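Side-chain contacts in ferredoxin (Rhodopseudomonas palustris, PDB 4LTU), which probably carries electrons as a small [2Fe-2S] iron-sulfur protein of the adrenodoxin/putidaredoxin family: residues 38-41 against 45-48; 62-67 against 82-87; 6-9 against 13-16. All coordinates share one frame; numbering follows the deposited sequence.

Interaction 1 of 3, residues 38-41 against 45-48. With FES (Fe2/s2 (inorganic) cluster), chain C.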
loop_
_atom_site.group_PDB
_atom_site.type_symbol
_atom_site.label_atom_id
_atom_site.label_comp_id
_atom_site.label_asym_id
_atom_site.label_seq_id
_atom_site.Cartn_x
_atom_site.Cartn_y
_atom_site.Cartn_z
ATOM N N ALA A 38 3.489 0.804 9.565
ATOM C CA ALA A 38 4.327 1.896 9.074
ATOM C C ALA A 38 5.279 2.480 10.142
ATOM O O ALA A 38 5.204 3.661 10.480
ATOM C CB ALA A 38 3.431 2.992 8.495
ATOM N N GLU A 39 6.196 1.659 10.644
ATOM C CA GLU A 39 7.080 2.050 11.776
ATOM C C GLU A 39 7.797 3.379 11.519
ATOM O O GLU A 39 7.882 4.238 12.427
ATOM C CB GLU A 39 8.089 0.928 12.094
ATOM C CG GLU A 39 9.140 1.208 13.235
ATOM C CD GLU A 39 10.386 1.997 12.749
ATOM O OE1 GLU A 39 10.978 1.616 11.703
ATOM O OE2 GLU A 39 10.762 3.011 13.409
ATOM N N CYS A 40 8.277 3.553 10.284
ATOM C CA CYS A 40 9.155 4.679 9.920
ATOM C C CYS A 40 8.423 5.931 9.469
ATOM O O CYS A 40 9.031 6.982 9.262
ATOM C CB CYS A 40 10.170 4.240 8.872
ATOM S SG CYS A 40 9.620 4.241 7.164
ATOM N N GLY A 41 7.117 5.821 9.301
ATOM C CA GLY A 41 6.287 7.005 9.126
ATOM C C GLY A 41 6.258 7.562 7.728
ATOM O O GLY A 41 6.076 8.770 7.559
ATOM N N VAL A 45 12.152 3.199 4.785
ATOM C CA VAL A 45 13.247 2.544 5.517
ATOM C C VAL A 45 12.763 1.383 6.378
ATOM O O VAL A 45 13.507 0.886 7.210
ATOM C CB VAL A 45 14.100 3.518 6.427
ATOM C CG1 VAL A 45 15.092 4.313 5.605
ATOM C CG2 VAL A 45 13.229 4.457 7.321
ATOM N N CYS A 46 11.512 0.969 6.198
ATOM C CA CYS A 46 10.981 -0.204 6.893
ATOM C C CYS A 46 10.158 -1.084 5.933
ATOM O O CYS A 46 9.982 -0.757 4.765
ATOM C CB CYS A 46 10.167 0.213 8.127
ATOM S SG CYS A 46 8.511 0.833 7.795
ATOM N N ALA A 47 9.667 -2.215 6.403
ATOM C CA ALA A 47 8.854 -3.037 5.513
ATOM C C ALA A 47 7.432 -3.223 6.030
ATOM O O ALA A 47 6.781 -4.190 5.650
ATOM C CB ALA A 47 9.553 -4.378 5.248
ATOM N N THR A 48 6.945 -2.269 6.844
ATOM C CA THR A 48 5.738 -2.457 7.654
ATOM C C THR A 48 4.503 -1.669 7.198
ATOM O O THR A 48 3.512 -1.571 7.947
ATOM C CB THR A 48 5.986 -2.150 9.195
ATOM O OG1 THR A 48 6.145 -0.743 9.399
ATOM C CG2 THR A 48 7.227 -2.909 9.776
HETATM FE FE1 FES C . 8.333 2.644 6.478
HETATM FE FE2 FES C . 6.466 2.696 4.200
HETATM S S1 FES C . 8.583 2.124 4.392
HETATM S S2 FES C . 6.188 3.141 6.302
#

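Interaction 2 of 3, residues 62-67 against 82-87. With FES (Fe2/s2 (inorganic) cluster), chain C.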
loop_
_atom_site.group_PDB
_atom_site.type_symbol
_atom_site.label_atom_id
_atom_site.label_comp_id
_atom_site.label_asym_id
_atom_site.label_seq_id
_atom_site.Cartn_x
_atom_site.Cartn_y
_atom_site.Cartn_z
ATOM N N PRO A 62 3.870 3.618 -11.302
ATOM C CA PRO A 62 5.309 3.684 -11.557
ATOM C C PRO A 62 6.009 2.440 -10.966
ATOM O O PRO A 62 5.514 1.863 -9.991
ATOM C CB PRO A 62 5.731 4.952 -10.826
ATOM C CG PRO A 62 4.477 5.831 -10.823
ATOM C CD PRO A 62 3.365 4.810 -10.591
ATOM N N PRO A 63 7.149 2.018 -11.548
ATOM C CA PRO A 63 7.800 0.793 -11.092
ATOM C C PRO A 63 8.407 0.915 -9.683
ATOM O O PRO A 63 8.684 2.009 -9.209
ATOM C CB PRO A 63 8.909 0.560 -12.147
ATOM C CG PRO A 63 8.575 1.464 -13.277
ATOM C CD PRO A 63 7.888 2.637 -12.661
ATOM N N VAL A 64 8.550 -0.214 -9.017
ATOM C CA VAL A 64 9.325 -0.312 -7.779
ATOM C C VAL A 64 10.773 0.110 -8.050
ATOM O O VAL A 64 11.347 -0.292 -9.064
ATOM C CB VAL A 64 9.336 -1.776 -7.300
ATOM C CG1 VAL A 64 10.126 -1.922 -6.043
ATOM C CG2 VAL A 64 7.894 -2.297 -7.089
ATOM N N ASP A 65 11.379 0.915 -7.175
ATOM C CA ASP A 65 12.800 1.185 -7.372
ATOM C C ASP A 65 13.693 0.197 -6.657
ATOM O O ASP A 65 13.224 -0.794 -6.076
ATOM C CB ASP A 65 13.199 2.639 -7.094
ATOM C CG ASP A 65 12.800 3.130 -5.730
ATOM O OD1 ASP A 65 12.659 2.341 -4.749
ATOM O OD2 ASP A 65 12.679 4.351 -5.631
ATOM N N ALA A 66 14.990 0.450 -6.736
ATOM C CA ALA A 66 15.974 -0.455 -6.176
ATOM C C ALA A 66 15.833 -0.539 -4.655
ATOM O O ALA A 66 15.876 -1.638 -4.076
ATOM C CB ALA A 66 17.349 -0.015 -6.563
ATOM N N ASN A 67 15.652 0.620 -4.026
ATOM C CA ASN A 67 15.437 0.711 -2.571
ATOM C C ASN A 67 14.165 -0.020 -2.086
ATOM O O ASN A 67 14.234 -0.914 -1.235
ATOM C CB ASN A 67 15.430 2.183 -2.127
ATOM C CG ASN A 67 15.135 2.345 -0.646
ATOM O OD1 ASN A 67 15.740 1.677 0.188
ATOM N ND2 ASN A 67 14.216 3.245 -0.311
ATOM N N ASN A 82 3.043 -8.821 -6.730
ATOM C CA ASN A 82 2.312 -7.558 -6.657
ATOM C C ASN A 82 2.554 -6.750 -5.377
ATOM O O ASN A 82 1.943 -5.709 -5.172
ATOM C CB ASN A 82 0.829 -7.841 -6.820
ATOM C CG ASN A 82 0.448 -8.160 -8.259
ATOM O OD1 ASN A 82 1.291 -8.559 -9.088
ATOM N ND2 ASN A 82 -0.834 -8.001 -8.563
ATOM N N SER A 83 3.443 -7.235 -4.524
ATOM C CA SER A 83 3.827 -6.513 -3.306
ATOM C C SER A 83 4.332 -5.079 -3.573
ATOM O O SER A 83 5.059 -4.829 -4.526
ATOM C CB SER A 83 4.869 -7.337 -2.535
ATOM O OG SER A 83 4.259 -8.427 -1.849
ATOM N N ARG A 84 3.893 -4.134 -2.751
ATOM C CA ARG A 84 4.374 -2.750 -2.797
ATOM C C ARG A 84 4.455 -2.199 -1.363
ATOM O O ARG A 84 3.813 -2.718 -0.450
ATOM C CB ARG A 84 3.442 -1.836 -3.617
ATOM C CG ARG A 84 3.456 -1.947 -5.162
ATOM C CD ARG A 84 4.788 -1.607 -5.791
ATOM N NE ARG A 84 5.243 -0.339 -5.254
ATOM C CZ ARG A 84 5.257 0.818 -5.908
ATOM N NH1 ARG A 84 4.885 0.905 -7.186
ATOM N NH2 ARG A 84 5.670 1.897 -5.265
ATOM N N LEU A 85 5.253 -1.151 -1.187
ATOM C CA LEU A 85 5.258 -0.340 0.030
ATOM C C LEU A 85 4.297 0.791 -0.220
ATOM O O LEU A 85 4.531 1.618 -1.090
ATOM C CB LEU A 85 6.651 0.231 0.310
ATOM C CG LEU A 85 7.692 -0.786 0.776
ATOM C CD1 LEU A 85 9.018 -0.113 0.889
ATOM C CD2 LEU A 85 7.242 -1.355 2.122
ATOM N N SER A 86 3.210 0.784 0.541
ATOM C CA SER A 86 2.109 1.704 0.376
ATOM C C SER A 86 2.452 3.170 0.595
ATOM O O SER A 86 1.745 4.034 0.091
ATOM C CB SER A 86 0.948 1.310 1.288
ATOM O OG SER A 86 1.303 1.512 2.637
ATOM N N CYS A 87 3.512 3.467 1.336
ATOM C CA CYS A 87 3.942 4.869 1.483
ATOM C C CYS A 87 4.659 5.351 0.199
ATOM O O CYS A 87 4.796 6.552 -0.028
ATOM C CB CYS A 87 4.828 5.053 2.726
ATOM S SG CYS A 87 6.434 4.178 2.677
HETATM FE FE1 FES C . 8.333 2.644 6.478
HETATM FE FE2 FES C . 6.466 2.696 4.200
HETATM S S1 FES C . 8.583 2.124 4.392
HETATM S S2 FES C . 6.188 3.141 6.302
#

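Interaction 3 of 3, residues 6-9 against 13-16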
loop_
_atom_site.group_PDB
_atom_site.type_symbol
_atom_site.label_atom_id
_atom_site.label_comp_id
_atom_site.label_asym_id
_atom_site.label_seq_id
_atom_site.Cartn_x
_atom_site.Cartn_y
_atom_site.Cartn_z
ATOM N N PHE A 6 -9.448 -0.592 -0.016
ATOM C CA PHE A 6 -8.590 -1.488 0.763
ATOM C C PHE A 6 -9.329 -2.782 1.134
ATOM O O PHE A 6 -10.484 -2.725 1.574
ATOM C CB PHE A 6 -8.112 -0.829 2.060
ATOM C CG PHE A 6 -6.921 0.096 1.899
ATOM C CD1 PHE A 6 -5.615 -0.392 2.020
ATOM C CD2 PHE A 6 -7.108 1.458 1.677
ATOM C CE1 PHE A 6 -4.504 0.473 1.898
ATOM C CE2 PHE A 6 -6.010 2.327 1.547
ATOM C CZ PHE A 6 -4.710 1.838 1.659
ATOM N N ILE A 7 -8.660 -3.931 0.985
ATOM C CA ILE A 7 -9.250 -5.226 1.375
ATOM C C ILE A 7 -8.443 -5.942 2.462
ATOM O O ILE A 7 -7.252 -6.186 2.305
ATOM C CB ILE A 7 -9.458 -6.143 0.147
ATOM C CG1 ILE A 7 -10.530 -5.543 -0.753
ATOM C CG2 ILE A 7 -9.803 -7.595 0.568
ATOM C CD1 ILE A 7 -10.214 -5.681 -2.200
ATOM N N HIS A 8 -9.114 -6.247 3.567
ATOM C CA HIS A 8 -8.523 -6.951 4.713
ATOM C C HIS A 8 -8.348 -8.425 4.408
ATOM O O HIS A 8 -9.014 -8.955 3.508
ATOM C CB HIS A 8 -9.373 -6.736 5.974
ATOM C CG HIS A 8 -9.401 -5.304 6.425
ATOM N ND1 HIS A 8 -10.224 -4.362 5.847
ATOM C CD2 HIS A 8 -8.664 -4.643 7.353
ATOM C CE1 HIS A 8 -10.002 -3.186 6.405
ATOM N NE2 HIS A 8 -9.070 -3.329 7.330
ATOM N N PRO A 9 -7.433 -9.091 5.120
ATOM C CA PRO A 9 -7.248 -10.537 4.978
ATOM C C PRO A 9 -8.581 -11.291 4.890
ATOM O O PRO A 9 -8.705 -12.258 4.102
ATOM C CB PRO A 9 -6.514 -10.934 6.274
ATOM C CG PRO A 9 -6.261 -9.672 7.026
ATOM C CD PRO A 9 -6.491 -8.517 6.099
ATOM N N SER A 13 -14.126 -4.878 2.798
ATOM C CA SER A 13 -13.583 -3.704 2.156
ATOM C C SER A 13 -13.886 -2.411 2.882
ATOM O O SER A 13 -14.805 -2.316 3.742
ATOM C CB SER A 13 -13.974 -3.613 0.673
ATOM O OG SER A 13 -15.363 -3.825 0.468
ATOM N N GLU A 14 -13.047 -1.440 2.553
ATOM C CA GLU A 14 -13.107 -0.090 3.083
ATOM C C GLU A 14 -12.730 0.837 1.934
ATOM O O GLU A 14 -11.712 0.626 1.270
ATOM C CB GLU A 14 -12.087 0.093 4.210
ATOM C CG GLU A 14 -12.451 -0.611 5.467
ATOM C CD GLU A 14 -11.643 -0.155 6.666
ATOM O OE1 GLU A 14 -11.233 -1.023 7.464
ATOM O OE2 GLU A 14 -11.451 1.066 6.847
ATOM N N ILE A 15 -13.550 1.852 1.701
ATOM C CA ILE A 15 -13.182 2.873 0.746
ATOM C C ILE A 15 -12.728 4.121 1.462
ATOM O O ILE A 15 -13.448 4.687 2.295
ATOM C CB ILE A 15 -14.278 3.145 -0.280
ATOM C CG1 ILE A 15 -14.446 1.894 -1.160
ATOM C CG2 ILE A 15 -13.950 4.416 -1.086
ATOM C CD1 ILE A 15 -14.711 2.181 -2.615
ATOM N N VAL A 16 -11.497 4.525 1.155
ATOM C CA VAL A 16 -10.901 5.693 1.807
ATOM C C VAL A 16 -10.690 6.790 0.795
ATOM O O VAL A 16 -10.217 6.554 -0.322
ATOM C CB VAL A 16 -9.563 5.354 2.559
ATOM C CG1 VAL A 16 -9.670 4.015 3.325
ATOM C CG2 VAL A 16 -8.389 5.318 1.625
#

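Interaction 1 of 3, residues 38-41 against 45-48
Cys46 SG is gripped from three directions: it binds the iron FE1 at 2.2 Å and also accepts two weak N-H...S bonds. One of them crosses the contact, Cys40 N lying 3.7 Å from Cys46 SG; the other comes from Thr48 N on its own side. The sulfur of Cys40 is treated alike, since Cys40 SG sits 2.2 Å from FE1 and takes a weak bond from Val45 N at 3.6 Å. The two thiolates thus share one iron, and each also takes at least one weak backbone N-H from across the contact. In Cys46 the SG stands between the backbone N and the carbonyl carbon (chi1 77°), which turns it inward to the metal. Beside the sulfurs, Val45 CG2 presses against Cys40 CB at 3.4 Å, an apolar contact flanking the iron ligand.

Further from FE1 the segments are tied by stronger bonds. Thr48 OG1 receives Glu39 N at 2.7 Å, nearly straight (168°), and Ala38 N donates to Thr48 O at 2.9 Å. The latter donor lies well above the carbonyl plane. An alanine in place of Thr48 would remove the hydroxyl, and is likely to leave Glu39 N without this acceptor and that end of the loop less firmly held. A type I turn from Ala38 to Gly41 bends the first segment round the cluster, bringing Ala38 CB to 3.5 Å from the inorganic sulfur S2, and Asn43 ND2 bonds Cys40 O. With five residues between Cys40 and Cys46, two between Cys46 and Cys49, and Cys87 as the distant fourth ligand, this is the cluster-binding loop of the adrenodoxin-type [2Fe-2S] ferredoxins.

Interaction 2 of 3, residues 62-67 against 82-87
Val64 lays its CG2 methyl against the bent chain of Arg84, 3.4 Å from Arg84 CD and 3.8 Å from Arg84 NE, the two side chains running past one another in opposite senses. With chi1 at 180°, CG2 is anti to the carbonyl carbon, beside the backbone N, and it is this branch that meets the arginine. Two turns in the arginine, at chi2 (-62°) and chi3 (-50°), fold its guanidinium back towards 62-67. There the backbone N of Val64 lies over one face of the flat group, while Pro62 O approaches its edge close to the plane, 3.0 Å from Arg84 NH1. The firmer polar partner lies outside both segments: Arg84 NE forms a salt bridge with Glu68, whose OE2 also accepts the backbone N-H of Leu85.

Just beyond strand 83-85, Cys87 SG binds the iron FE2 at 2.1 Å together with Cys49. Glu68 belongs to helix 66-72, which Asp65 N-caps by bonding Glu68 N through OD1. The arginine thus stands between the proline-rich approach to that helix and strand 83-85, an outermost strand of the sheet, where backbone bonds join it to Val51 of the adjoining strand 50-53.

Interaction 3 of 3, residues 6-9 against 13-16
Phe6 and Glu14 form an antiparallel, hydrogen-bonded pair in the beta hairpin made by strands 3-7 and 13-17, at one margin of the mixed sheet. The evidence is a reciprocal pair of backbone bonds: Phe6 N donates to Glu14 O at 2.9 Å and almost straight (174°), and Glu14 N returns a bond to Phe6 O at 3.0 Å that is more bent (145°). Next along, Ile7 and Ser13 make a non-hydrogen-bonded pair, and Ser13 CA approaches Phe6 O to 3.3 Å in a CA-H...O contact.

The two faces of the hairpin differ. On the face carrying Phe6, Phe6 CG is anti to the carbonyl carbon (chi1 -82°), which sets the ring with its edge to Val16: Val16 CG2 lies in the ring plane, 3.8 Å from Phe6 CE2, and Val16 CG1 is 4.0 Å from Phe6 CD2. Both side chains are buried, and both also touch Ile33 and helix 24-29, Phe6 through Ala28 and Val16 through Ala27. On the face carrying Ile7, contact across the strands is slighter, Ile7 CG1 reaching Ser13 CB at 4.2 Å, while Ile7 leans on Val99 and Arg101 of strand 99-101.

Glu14 and His8 meet where strand 3-7 has ended. The carboxylate stands at the edge of the imidazole, but it is modelled too close to the ring for a particular bond to be trusted, and Glu14 OE1 makes a weak, long ion pair with Arg12. The chemistry therefore implies a hairpin fixed by its backbone amides and by aromatic-aliphatic packing under helix 24-29, the acid-imidazole pair being too doubtful to count on.

Overall arrangement
Interactions 1 and 2 both involve segments that bind the cluster: 38-41/45-48 gives two thiolates to FE1, and 82-87, beyond its contact with 62-67, brings Cys87 to FE2. Their centres lie about 13 Å apart, and they meet by packing, Leu85 CD2 coming within 3.9 Å of Cys46 O. Interaction 3 stands apart, with the Phe6 side chain about 11 Å from the cluster; its centre is about 20 Å from that of interaction 1 and about 19 Å from that of interaction 2, on the opposite side of the chain's centre from the latter. Interactions 2 and 3 reach the same sheet, at its outermost strands 83-85 and 13-17, in the beta-grasp architecture of these ferredoxins.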